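Local coordinates for protein 4-hydroxy-3-methylbut-2-enyl diphosphate reductase (Aquifex aeolicus, PDB 3DNF) that reduces (E)-4-hydroxy-3-methylbut-2-enyl diphosphate to isopentenyl and dimethylallyl diphosphate with an iron-sulfur cluster, the last step of the non-mevalonate isoprenoid pathway, at residues Ala7-Phe12 / Thr196-Glu201; Gly66-Ile71 / Gly88-Asp93; Glu152-Glu157 / Leu181-Val186; Tyr239-Ala244 / Glu272-Arg277. All coordinates share one frame; numbering follows the deposited sequence. Where two conformers were deposited one is given.

Contact 1: residues Ala7-Phe12 / Thr196-Glu201; sequences AEHAGF and TSLRQE
H9 and G11 carry the loop 7-12 onto L198 and R199 of helix 195-206. The loop begins as a type II beta turn from A7 to A10, closed by A10 N bonding back to A7 O. E8 joins the helix at one remove: a water donates both to E8 O and to R199 O (2.9 Å from the latter). H9 takes the turn position of positive phi, and its ring is sandwiched. E8 CG lies over one face, while L198 CB makes a CH-pi contact over the other, 3.8 Å from the ring centroid. H9 O lies 3.2 Å from R199 CG. G11 suits its place because a side chain at these backbone angles would run into the carbonyl O of A10. Its own O is gripped side-on by R199, with NE at 2.9 Å from G11 O and NH2 equally near, both bonds bent near 135° because one oxygen serves two donors. R199 starts with CG away from its backbone N (chi1 -153°), and a bend at chi3 (-78°) then turns the guanidinium to the loop. A leucine in its place would probably leave G11 O without these two donors and the loop less firmly held to the helix. F12 points away and packs on V20 of helix 14-26. A7 and G11 share backbone hydrogen bonds with I260 and A262, along strand 257-262. R199 also rests on L227 of helix 222-234 and on C13, a ligand of the iron-sulfur cluster, so the buried junction lies between strand 257-262 and helix 222-234.

Contact 2: residues Gly66-Ile71 / Gly88-Asp93; sequences GDTVII and GLKVID
A parallel beta-alpha-beta unit brings strand 68-71 beside strand 90-93, with helix 78-86 as the connection. Their short axes pass 4.7 Å apart at 22°. Pairing starts ahead of the strands, where G66 N donates to G88 O. Both glycines have positive phi, and G88 ends the helix in a Schellman motif. The zipper then runs K90 N to D67 O, V69 N to K90 O, I92 N to V69 O and I71 N to I92 O, each at 2.8 to 2.9 Å. V69 thus bonds the residues on either side of its partner V91, the pattern of a parallel ladder. On one face of the sheet T68, I70, K90 and I92 meet. T68 CG2 touches I92 CG1 at 3.5 Å, and I70 lies alongside I92, its CG1 3.9 Å from I92 CB. T68 OG1 packs beside K90 CD but bonds to S30, while K90 NZ reaches E29 O. On the other face I71 reaches V91: CG1 lies anti to the carbonyl carbon (chi1 -62°) and the chain runs on extended (chi2 179°), bringing CD1 within 3.7 Å of V91 CG1. Replacing I71 by alanine would probably open a gap beside V91 CG1 and thin the apolar cover over D93 OD1, which bonds T95 OG1. Strand 68-71 is also bonded to strand 34-36, so it runs inside the sheet, and 90-93 forms its edge within this chain. Helix 14-26 covers the I70 and I92 face, and helix 78-86 packs on the side of I71, L89 and V91.

Contact 3: residues Glu152-Glu157 / Leu181-Val186; sequences EALKHE and LWVKEV
E157 and E185 join by one backbone bond where the turn leading into strand 158-163 meets the link from helix 169-182 into strand 185-189, at the rim of a parallel sheet. E185 N donates to E157 O at 3.1 Å, nearly in line with the C=O bond though bent at the hydrogen (143°). The rest of the packing is apolar. L154, its CG anti to the carbonyl carbon (chi1 -54°), puts CD1 over one face of the W182 ring, 4.2 Å from the centroid of the five-membered ring, while its CD2 rests 3.8 Å from W182 CB. The flat indole suits this surface position, for its face receives the leucine while NE1 bonds to E178. V183 is buried and comes across L154 at about a right angle, its CG1 3.8 Å from L154 CA and 3.3 Å from H156 O. A compact, beta-branched valine fits against this backbone. H156 stacks on F115 of strand 115-119. V186 pairs antiparallel with a strand of the second subunit, extending the sheet. E185 also bonds V159, so the contact lies where strand 158-163, helix 169-182 and strand 185-189 form a beta-alpha-beta crossover of an open alpha/beta fold.

Contact 4: residues Tyr239-Ala244 / Glu272-Arg277; sequences YHIETA and EQVKSR
I241 and V274 touch where a helix packs on a parallel open alpha/beta sheet: strand 238-241 is an outermost strand within this chain, and helix 268-281 packs across one face of the sheet, touching this strand, 212-216 and 3-6. The tight part is apolar. I241 and V274 reach toward each other tip to tip, with CD1 of I241 3.9 Å from CG2 of V274. I241 can do so because its CG1 sits between the backbone N and the carbonyl carbon (chi1 60°) and then extends its methyl toward the helix. Both residues are branched and buried, as befits a sheet-helix interface, and both also pack on I214 of strand 212-216 and on L247. Beyond the strand the chain swings back to the helix at A244, whose CB comes within 4.0 Å of V274 CG2. The same methyl lies 4.0 Å from R277 CB and 3.8 Å from Q273 O, a close fit that a small side chain allows. The rest is looser and more polar. T243 and E242 point away from the helix, and their N atoms bond to E246. R277 lends only its aliphatic stem: CG lies 3.8 Å from A244 O, while bends at chi2 and chi3 carry the guanidinium to a salt bridge with E280. On the exposed outer turn, S276 OG and S276 N both bond E272 O from opposite faces of its plane. No direct hydrogen bond spans the contact, and polar contact is left to a water: it accepts from A244 N at 3.0 Å and, weakly, from Q273 NE2 at 2.8 Å.

The four contacts spread over the three lobes around the iron-sulfur cluster. Contact 1 is nearest to it, the R199 side chain lying about 5 Å from the bound cluster. In contact 2 the D93 side chain is about 11 Å from the bound cluster, and contacts 3 and 4 lie away from the annotated sites. Contacts 1 and 4 belong to the same lobe, their centres about 17 Å apart, whereas contacts 3 and 4 are the most distant pair, with centres about 50 Å apart. Along the chain, contact 1 closes a long loop that holds contacts 2 and 3, and contact 4 follows. Contact 2 pairs two strands of one parallel sheet; contact 3 ties the entry of one strand to its neighbour in another.

Contact 1: residues Ala7-Phe12 / Thr196-Glu201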
# COMPACT_ATOMS: atom_id res chain seq x y z
N ALA B 7 4.01 2.30 34.28
CA ALA B 7 4.47 2.46 32.90
C ALA B 7 3.80 3.66 32.24
O ALA B 7 2.62 3.94 32.46
CB ALA B 7 4.20 1.19 32.09
N GLU B 8 4.58 4.37 31.43
CA GLU B 8 4.04 5.45 30.64
C GLU B 8 2.94 4.92 29.70
O GLU B 8 3.09 3.84 29.12
CB GLU B 8 5.14 6.13 29.85
CG GLU B 8 4.83 7.57 29.56
CD GLU B 8 5.76 8.17 28.51
OE1 GLU B 8 6.83 7.58 28.26
OE2 GLU B 8 5.40 9.23 27.94
N HIS B 9 1.85 5.67 29.60
CA HIS B 9 0.69 5.30 28.76
C HIS B 9 -0.21 4.18 29.32
O HIS B 9 -1.14 3.75 28.63
CB HIS B 9 1.09 4.97 27.31
CG HIS B 9 2.02 5.97 26.70
ND1 HIS B 9 1.65 7.27 26.45
CD2 HIS B 9 3.32 5.86 26.31
CE1 HIS B 9 2.68 7.93 25.94
NE2 HIS B 9 3.70 7.09 25.84
N ALA B 10 0.04 3.73 30.57
CA ALA B 10 -0.87 2.79 31.23
C ALA B 10 -2.30 3.37 31.22
O ALA B 10 -2.50 4.55 31.54
CB ALA B 10 -0.42 2.48 32.66
N GLY B 11 -3.27 2.57 30.79
CA GLY B 11 -4.67 2.94 30.96
C GLY B 11 -5.22 3.69 29.78
O GLY B 11 -4.82 3.43 28.63
N PHE B 12 -6.15 4.62 30.07
CA PHE B 12 -6.94 5.33 29.05
C PHE B 12 -6.04 6.08 28.09
O PHE B 12 -5.07 6.73 28.49
CB PHE B 12 -7.87 6.42 29.67
CG PHE B 12 -9.04 5.90 30.48
CD1 PHE B 12 -9.39 4.56 30.51
CD2 PHE B 12 -9.81 6.82 31.21
CE1 PHE B 12 -10.48 4.12 31.27
CE2 PHE B 12 -10.90 6.40 31.96
CZ PHE B 12 -11.23 5.04 31.99
N THR B 196 -2.23 2.51 21.11
CA THR B 196 -2.01 1.09 21.45
C THR B 196 -0.53 0.70 21.36
O THR B 196 -0.02 -0.01 22.23
CB THR B 196 -2.87 0.13 20.62
OG1 THR B 196 -4.26 0.41 20.87
CG2 THR B 196 -2.60 -1.33 21.03
N SER B 197 0.14 1.18 20.31
CA SER B 197 1.58 0.97 20.11
C SER B 197 2.40 1.55 21.26
O SER B 197 3.26 0.86 21.82
CB SER B 197 2.01 1.58 18.78
OG SER B 197 3.35 1.23 18.46
N LEU B 198 2.12 2.80 21.64
CA LEU B 198 2.82 3.45 22.75
C LEU B 198 2.69 2.63 24.04
O LEU B 198 3.69 2.33 24.70
CB LEU B 198 2.31 4.88 22.97
CG LEU B 198 2.49 6.00 21.93
CD1 LEU B 198 1.59 7.18 22.25
CD2 LEU B 198 3.94 6.45 21.83
N ARG B 199 1.46 2.26 24.38
CA ARG B 199 1.16 1.45 25.56
C ARG B 199 1.97 0.13 25.57
O ARG B 199 2.58 -0.22 26.59
CB ARG B 199 -0.34 1.19 25.66
CG ARG B 199 -0.84 0.94 27.05
CD ARG B 199 -2.32 0.57 27.08
NE ARG B 199 -3.24 1.72 26.94
CZ ARG B 199 -3.99 1.93 25.87
NH1 ARG B 199 -3.94 1.09 24.85
NH2 ARG B 199 -4.81 2.98 25.79
N GLN B 200 2.01 -0.55 24.43
CA GLN B 200 2.76 -1.80 24.29
C GLN B 200 4.28 -1.63 24.38
O GLN B 200 4.96 -2.42 25.05
CB GLN B 200 2.37 -2.53 22.99
CG GLN B 200 0.92 -3.03 23.00
CD GLN B 200 0.46 -3.60 21.68
OE1 GLN B 200 1.16 -3.55 20.67
NE2 GLN B 200 -0.74 -4.17 21.67
N GLU B 201 4.82 -0.61 23.72
CA GLU B 201 6.28 -0.36 23.73
C GLU B 201 6.79 0.10 25.09
O GLU B 201 7.94 -0.19 25.45
CB GLU B 201 6.67 0.66 22.65
CG GLU B 201 6.31 0.26 21.21
CD GLU B 201 6.78 -1.14 20.82
OE1 GLU B 201 7.90 -1.55 21.21
OE2 GLU B 201 6.03 -1.84 20.10
O HOH W 1 2.10 0.95 29.17

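Contact 2: residues Gly66-Ile71 / Gly88-Asp93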
# COMPACT_ATOMS: atom_id res chain seq x y z
N GLY B 66 -33.94 19.31 27.27
CA GLY B 66 -33.23 19.98 28.36
C GLY B 66 -32.20 19.12 29.04
O GLY B 66 -31.36 19.65 29.79
N ASP B 67 -32.25 17.81 28.80
CA ASP B 67 -31.20 16.91 29.30
C ASP B 67 -29.88 17.06 28.50
O ASP B 67 -29.87 17.59 27.40
CB ASP B 67 -31.62 15.42 29.34
CG ASP B 67 -32.67 15.11 30.41
OD1 ASP B 67 -32.89 15.93 31.36
OD2 ASP B 67 -33.29 14.02 30.31
N THR B 68 -28.78 16.60 29.08
CA THR B 68 -27.47 16.69 28.41
C THR B 68 -27.14 15.29 27.90
O THR B 68 -27.36 14.30 28.60
CB THR B 68 -26.36 17.13 29.38
OG1 THR B 68 -26.58 18.49 29.75
CG2 THR B 68 -24.94 17.01 28.72
N VAL B 69 -26.72 15.19 26.64
CA VAL B 69 -26.20 13.90 26.16
C VAL B 69 -24.78 14.08 25.65
O VAL B 69 -24.44 15.07 24.98
CB VAL B 69 -27.08 13.23 25.06
CG1 VAL B 69 -28.42 12.74 25.65
CG2 VAL B 69 -27.28 14.22 23.96
N ILE B 70 -23.92 13.14 26.05
CA ILE B 70 -22.49 13.14 25.68
C ILE B 70 -22.17 12.09 24.62
O ILE B 70 -22.36 10.86 24.82
CB ILE B 70 -21.58 12.98 26.93
CG1 ILE B 70 -21.90 14.10 27.95
CG2 ILE B 70 -20.08 13.00 26.53
CD1 ILE B 70 -21.73 13.66 29.38
N ILE B 71 -21.73 12.58 23.47
CA ILE B 71 -21.33 11.67 22.35
C ILE B 71 -20.01 10.99 22.76
O ILE B 71 -19.10 11.69 23.17
CB ILE B 71 -21.15 12.45 21.05
CG1 ILE B 71 -22.49 13.12 20.65
CG2 ILE B 71 -20.56 11.51 19.90
CD1 ILE B 71 -22.43 13.95 19.38
N GLY B 88 -33.92 18.94 21.43
CA GLY B 88 -33.78 19.98 22.45
C GLY B 88 -32.84 19.55 23.54
O GLY B 88 -32.94 19.99 24.69
N LEU B 89 -31.89 18.68 23.20
CA LEU B 89 -30.92 18.21 24.15
C LEU B 89 -29.67 19.08 24.09
O LEU B 89 -29.30 19.57 23.01
CB LEU B 89 -30.58 16.76 23.81
CG LEU B 89 -31.70 15.72 23.80
CD1 LEU B 89 -31.20 14.41 23.16
CD2 LEU B 89 -32.20 15.49 25.21
N LYS B 90 -29.02 19.30 25.25
CA LYS B 90 -27.67 19.85 25.24
C LYS B 90 -26.67 18.75 24.86
O LYS B 90 -26.49 17.78 25.62
CB LYS B 90 -27.32 20.46 26.61
CG LYS B 90 -25.88 20.92 26.73
CD LYS B 90 -25.59 21.58 28.09
CE LYS B 90 -26.17 23.01 28.08
NZ LYS B 90 -25.81 23.76 29.32
N VAL B 91 -26.06 18.90 23.69
CA VAL B 91 -25.23 17.86 23.10
C VAL B 91 -23.79 18.26 23.32
O VAL B 91 -23.33 19.32 22.83
CB VAL B 91 -25.54 17.63 21.59
CG1 VAL B 91 -24.55 16.56 21.04
CG2 VAL B 91 -27.02 17.19 21.41
N ILE B 92 -23.10 17.43 24.09
CA ILE B 92 -21.66 17.57 24.28
C ILE B 92 -20.91 16.58 23.39
O ILE B 92 -21.05 15.37 23.54
CB ILE B 92 -21.25 17.30 25.74
CG1 ILE B 92 -22.20 18.00 26.75
CG2 ILE B 92 -19.74 17.60 25.98
CD1 ILE B 92 -21.76 19.29 27.33
N ASP B 93 -20.09 17.12 22.50
CA ASP B 93 -19.41 16.25 21.54
C ASP B 93 -18.06 15.86 22.11
O ASP B 93 -17.13 16.64 22.02
CB ASP B 93 -19.21 16.91 20.19
CG ASP B 93 -18.64 15.95 19.15
OD1 ASP B 93 -18.52 14.74 19.47
OD2 ASP B 93 -18.43 16.38 18.00

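Contact 3: residues Glu152-Glu157 / Leu181-Val186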
# COMPACT_ATOMS: atom_id res chain seq x y z
N GLU B 152 -14.81 -4.28 -4.82
CA GLU B 152 -15.53 -3.12 -5.33
C GLU B 152 -14.62 -1.89 -5.55
O GLU B 152 -14.80 -1.15 -6.52
CB GLU B 152 -16.70 -2.78 -4.40
CG GLU B 152 -17.62 -1.66 -4.89
CD GLU B 152 -18.55 -2.09 -6.01
OE1 GLU B 152 -18.61 -3.30 -6.33
OE2 GLU B 152 -19.21 -1.19 -6.58
N ALA B 153 -13.63 -1.68 -4.67
CA ALA B 153 -12.69 -0.60 -4.85
C ALA B 153 -11.83 -0.78 -6.12
O ALA B 153 -11.43 0.21 -6.73
CB ALA B 153 -11.78 -0.39 -3.55
N LEU B 154 -11.58 -2.03 -6.51
CA LEU B 154 -10.76 -2.31 -7.70
C LEU B 154 -11.43 -1.92 -9.02
O LEU B 154 -10.79 -1.88 -10.07
CB LEU B 154 -10.32 -3.78 -7.72
CG LEU B 154 -9.58 -4.30 -6.47
CD1 LEU B 154 -8.96 -5.67 -6.77
CD2 LEU B 154 -8.52 -3.31 -5.89
N LYS B 155 -12.72 -1.60 -8.94
CA LYS B 155 -13.50 -1.13 -10.10
C LYS B 155 -13.19 0.33 -10.41
O LYS B 155 -13.52 0.82 -11.48
CB LYS B 155 -15.00 -1.29 -9.81
CG LYS B 155 -15.47 -2.72 -9.74
CD LYS B 155 -16.93 -2.75 -9.33
CE LYS B 155 -17.45 -4.17 -9.30
NZ LYS B 155 -18.83 -4.19 -8.74
N HIS B 156 -12.53 1.02 -9.48
CA HIS B 156 -12.29 2.45 -9.63
C HIS B 156 -10.84 2.73 -9.97
O HIS B 156 -9.95 1.96 -9.58
CB HIS B 156 -12.67 3.17 -8.32
CG HIS B 156 -14.14 3.12 -8.05
ND1 HIS B 156 -14.76 2.06 -7.44
CD2 HIS B 156 -15.13 3.98 -8.40
CE1 HIS B 156 -16.06 2.26 -7.40
NE2 HIS B 156 -16.31 3.43 -7.95
N GLU B 157 -10.58 3.86 -10.60
CA GLU B 157 -9.22 4.18 -11.01
C GLU B 157 -8.47 4.92 -9.92
O GLU B 157 -7.25 4.87 -9.88
CB GLU B 157 -9.21 4.98 -12.29
CG GLU B 157 -9.77 4.17 -13.45
CD GLU B 157 -9.61 4.85 -14.78
OE1 GLU B 157 -9.51 6.10 -14.81
OE2 GLU B 157 -9.61 4.13 -15.82
N LEU B 181 -1.57 -2.25 -6.33
CA LEU B 181 -1.17 -3.09 -7.47
C LEU B 181 -2.24 -3.13 -8.54
O LEU B 181 -1.95 -3.42 -9.71
CB LEU B 181 -0.87 -4.52 -6.99
CG LEU B 181 0.38 -4.69 -6.12
CD1 LEU B 181 0.65 -6.19 -5.92
CD2 LEU B 181 1.58 -4.01 -6.75
N TRP B 182 -3.49 -2.90 -8.14
CA TRP B 182 -4.63 -3.09 -9.04
C TRP B 182 -5.24 -1.80 -9.60
O TRP B 182 -5.90 -1.83 -10.64
CB TRP B 182 -5.71 -3.91 -8.34
CG TRP B 182 -5.34 -5.34 -8.18
CD1 TRP B 182 -4.73 -5.93 -7.11
CD2 TRP B 182 -5.57 -6.38 -9.14
NE1 TRP B 182 -4.56 -7.27 -7.34
CE2 TRP B 182 -5.06 -7.58 -8.58
CE3 TRP B 182 -6.15 -6.41 -10.42
CZ2 TRP B 182 -5.13 -8.80 -9.26
CZ3 TRP B 182 -6.19 -7.63 -11.10
CH2 TRP B 182 -5.69 -8.81 -10.52
N VAL B 183 -5.03 -0.68 -8.93
CA VAL B 183 -5.65 0.57 -9.40
C VAL B 183 -4.62 1.64 -9.78
O VAL B 183 -3.49 1.63 -9.28
CB VAL B 183 -6.77 1.15 -8.46
CG1 VAL B 183 -7.76 0.06 -7.92
CG2 VAL B 183 -6.18 1.95 -7.35
N LYS B 184 -5.02 2.58 -10.61
CA LYS B 184 -4.06 3.50 -11.21
C LYS B 184 -3.43 4.45 -10.19
O LYS B 184 -2.26 4.74 -10.29
CB LYS B 184 -4.70 4.35 -12.29
CG LYS B 184 -3.75 5.36 -12.95
CD LYS B 184 -4.55 6.35 -13.81
CE LYS B 184 -3.63 7.15 -14.73
NZ LYS B 184 -4.24 7.27 -16.11
N GLU B 185 -4.25 4.92 -9.26
CA GLU B 185 -3.83 5.94 -8.34
C GLU B 185 -4.45 5.71 -6.97
O GLU B 185 -5.66 5.56 -6.83
CB GLU B 185 -4.21 7.31 -8.88
CG GLU B 185 -4.02 8.40 -7.92
CD GLU B 185 -4.33 9.76 -8.49
OE1 GLU B 185 -4.06 9.99 -9.69
OE2 GLU B 185 -4.81 10.59 -7.70
N VAL B 186 -3.59 5.65 -5.95
CA VAL B 186 -4.07 5.40 -4.62
C VAL B 186 -3.57 6.53 -3.73
O VAL B 186 -2.40 6.87 -3.78
CB VAL B 186 -3.56 4.05 -4.05
CG1 VAL B 186 -3.92 3.94 -2.56
CG2 VAL B 186 -4.17 2.90 -4.82
O HOH W 2 -8.61 -3.13 -10.84

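Contact 4: residues Tyr239-Ala244 / Glu272-Arg277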
# COMPACT_ATOMS: atom_id res chain seq x y z
N TYR B 239 1.82 -10.78 35.92
CA TYR B 239 0.55 -11.30 36.39
C TYR B 239 -0.49 -10.36 35.86
O TYR B 239 -0.35 -9.14 35.97
CB TYR B 239 0.52 -11.36 37.91
CG TYR B 239 1.63 -12.23 38.49
CD1 TYR B 239 2.84 -11.67 38.90
CD2 TYR B 239 1.47 -13.62 38.59
CE1 TYR B 239 3.86 -12.46 39.41
CE2 TYR B 239 2.49 -14.42 39.11
CZ TYR B 239 3.68 -13.84 39.52
OH TYR B 239 4.69 -14.63 40.03
N HIS B 240 -1.53 -10.92 35.26
CA HIS B 240 -2.66 -10.11 34.84
C HIS B 240 -3.75 -10.11 35.92
O HIS B 240 -4.08 -11.16 36.47
CB HIS B 240 -3.21 -10.61 33.49
CG HIS B 240 -4.55 -10.04 33.16
ND1 HIS B 240 -5.72 -10.77 33.28
CD2 HIS B 240 -4.93 -8.80 32.77
CE1 HIS B 240 -6.75 -10.00 32.95
NE2 HIS B 240 -6.29 -8.81 32.64
N ILE B 241 -4.29 -8.93 36.25
CA ILE B 241 -5.34 -8.82 37.27
C ILE B 241 -6.42 -7.81 36.87
O ILE B 241 -6.15 -6.87 36.12
CB ILE B 241 -4.77 -8.43 38.67
CG1 ILE B 241 -4.05 -7.09 38.63
CG2 ILE B 241 -3.84 -9.52 39.22
CD1 ILE B 241 -3.93 -6.41 39.98
N GLU B 242 -7.64 -8.02 37.38
CA GLU B 242 -8.76 -7.10 37.16
C GLU B 242 -8.96 -6.15 38.35
O GLU B 242 -9.46 -5.03 38.18
CB GLU B 242 -10.05 -7.88 36.89
CG GLU B 242 -10.14 -8.46 35.49
CD GLU B 242 -11.45 -9.19 35.25
OE1 GLU B 242 -11.99 -9.79 36.21
OE2 GLU B 242 -11.93 -9.18 34.09
N THR B 243 -8.57 -6.61 39.53
CA THR B 243 -8.73 -5.86 40.78
C THR B 243 -7.49 -6.03 41.65
O THR B 243 -6.82 -7.07 41.59
CB THR B 243 -10.00 -6.35 41.56
OG1 THR B 243 -11.16 -6.22 40.72
CG2 THR B 243 -10.24 -5.53 42.82
N ALA B 244 -7.21 -5.02 42.47
CA ALA B 244 -6.18 -5.12 43.52
C ALA B 244 -6.38 -6.33 44.46
O ALA B 244 -5.41 -6.81 45.06
CB ALA B 244 -6.13 -3.83 44.33
N GLU B 272 -4.21 3.27 40.79
CA GLU B 272 -3.80 3.74 42.13
C GLU B 272 -4.19 2.77 43.23
O GLU B 272 -3.44 2.60 44.20
CB GLU B 272 -4.37 5.13 42.42
CG GLU B 272 -3.87 6.23 41.47
CD GLU B 272 -2.34 6.31 41.40
OE1 GLU B 272 -1.69 6.32 42.46
OE2 GLU B 272 -1.79 6.35 40.27
N GLN B 273 -5.35 2.13 43.09
CA GLN B 273 -5.79 1.09 44.02
C GLN B 273 -4.79 -0.05 44.05
O GLN B 273 -4.45 -0.55 45.13
CB GLN B 273 -7.17 0.56 43.62
CG GLN B 273 -8.33 1.46 44.02
CD GLN B 273 -9.67 0.75 43.98
OE1 GLN B 273 -10.64 1.24 44.56
NE2 GLN B 273 -9.74 -0.39 43.30
N VAL B 274 -4.33 -0.45 42.87
CA VAL B 274 -3.33 -1.50 42.73
C VAL B 274 -1.97 -1.08 43.32
O VAL B 274 -1.36 -1.83 44.10
CB VAL B 274 -3.21 -1.96 41.26
CG1 VAL B 274 -1.98 -2.87 41.05
CG2 VAL B 274 -4.49 -2.67 40.84
N LYS B 275 -1.52 0.12 42.97
CA LYS B 275 -0.26 0.68 43.46
C LYS B 275 -0.19 0.72 44.98
O LYS B 275 0.80 0.28 45.57
CB LYS B 275 -0.00 2.07 42.87
CG LYS B 275 1.24 2.78 43.40
CD LYS B 275 1.44 4.10 42.69
CE LYS B 275 2.64 4.83 43.25
NZ LYS B 275 3.35 5.54 42.16
N SER B 276 -1.23 1.24 45.63
CA SER B 276 -1.16 1.37 47.09
C SER B 276 -1.45 0.07 47.84
O SER B 276 -1.13 -0.05 49.02
CB SER B 276 -2.01 2.54 47.60
OG SER B 276 -3.24 2.62 46.94
N ARG B 277 -2.03 -0.92 47.15
CA ARG B 277 -2.14 -2.27 47.72
C ARG B 277 -0.78 -2.96 47.67
O ARG B 277 -0.41 -3.67 48.60
CB ARG B 277 -3.27 -3.08 47.05
CG ARG B 277 -3.31 -4.61 47.33
CD ARG B 277 -2.85 -5.04 48.73
NE ARG B 277 -3.94 -5.29 49.67
CZ ARG B 277 -3.84 -6.10 50.72
NH1 ARG B 277 -2.71 -6.76 50.97
NH2 ARG B 277 -4.89 -6.27 51.52
O HOH W 3 -8.79 -2.52 41.81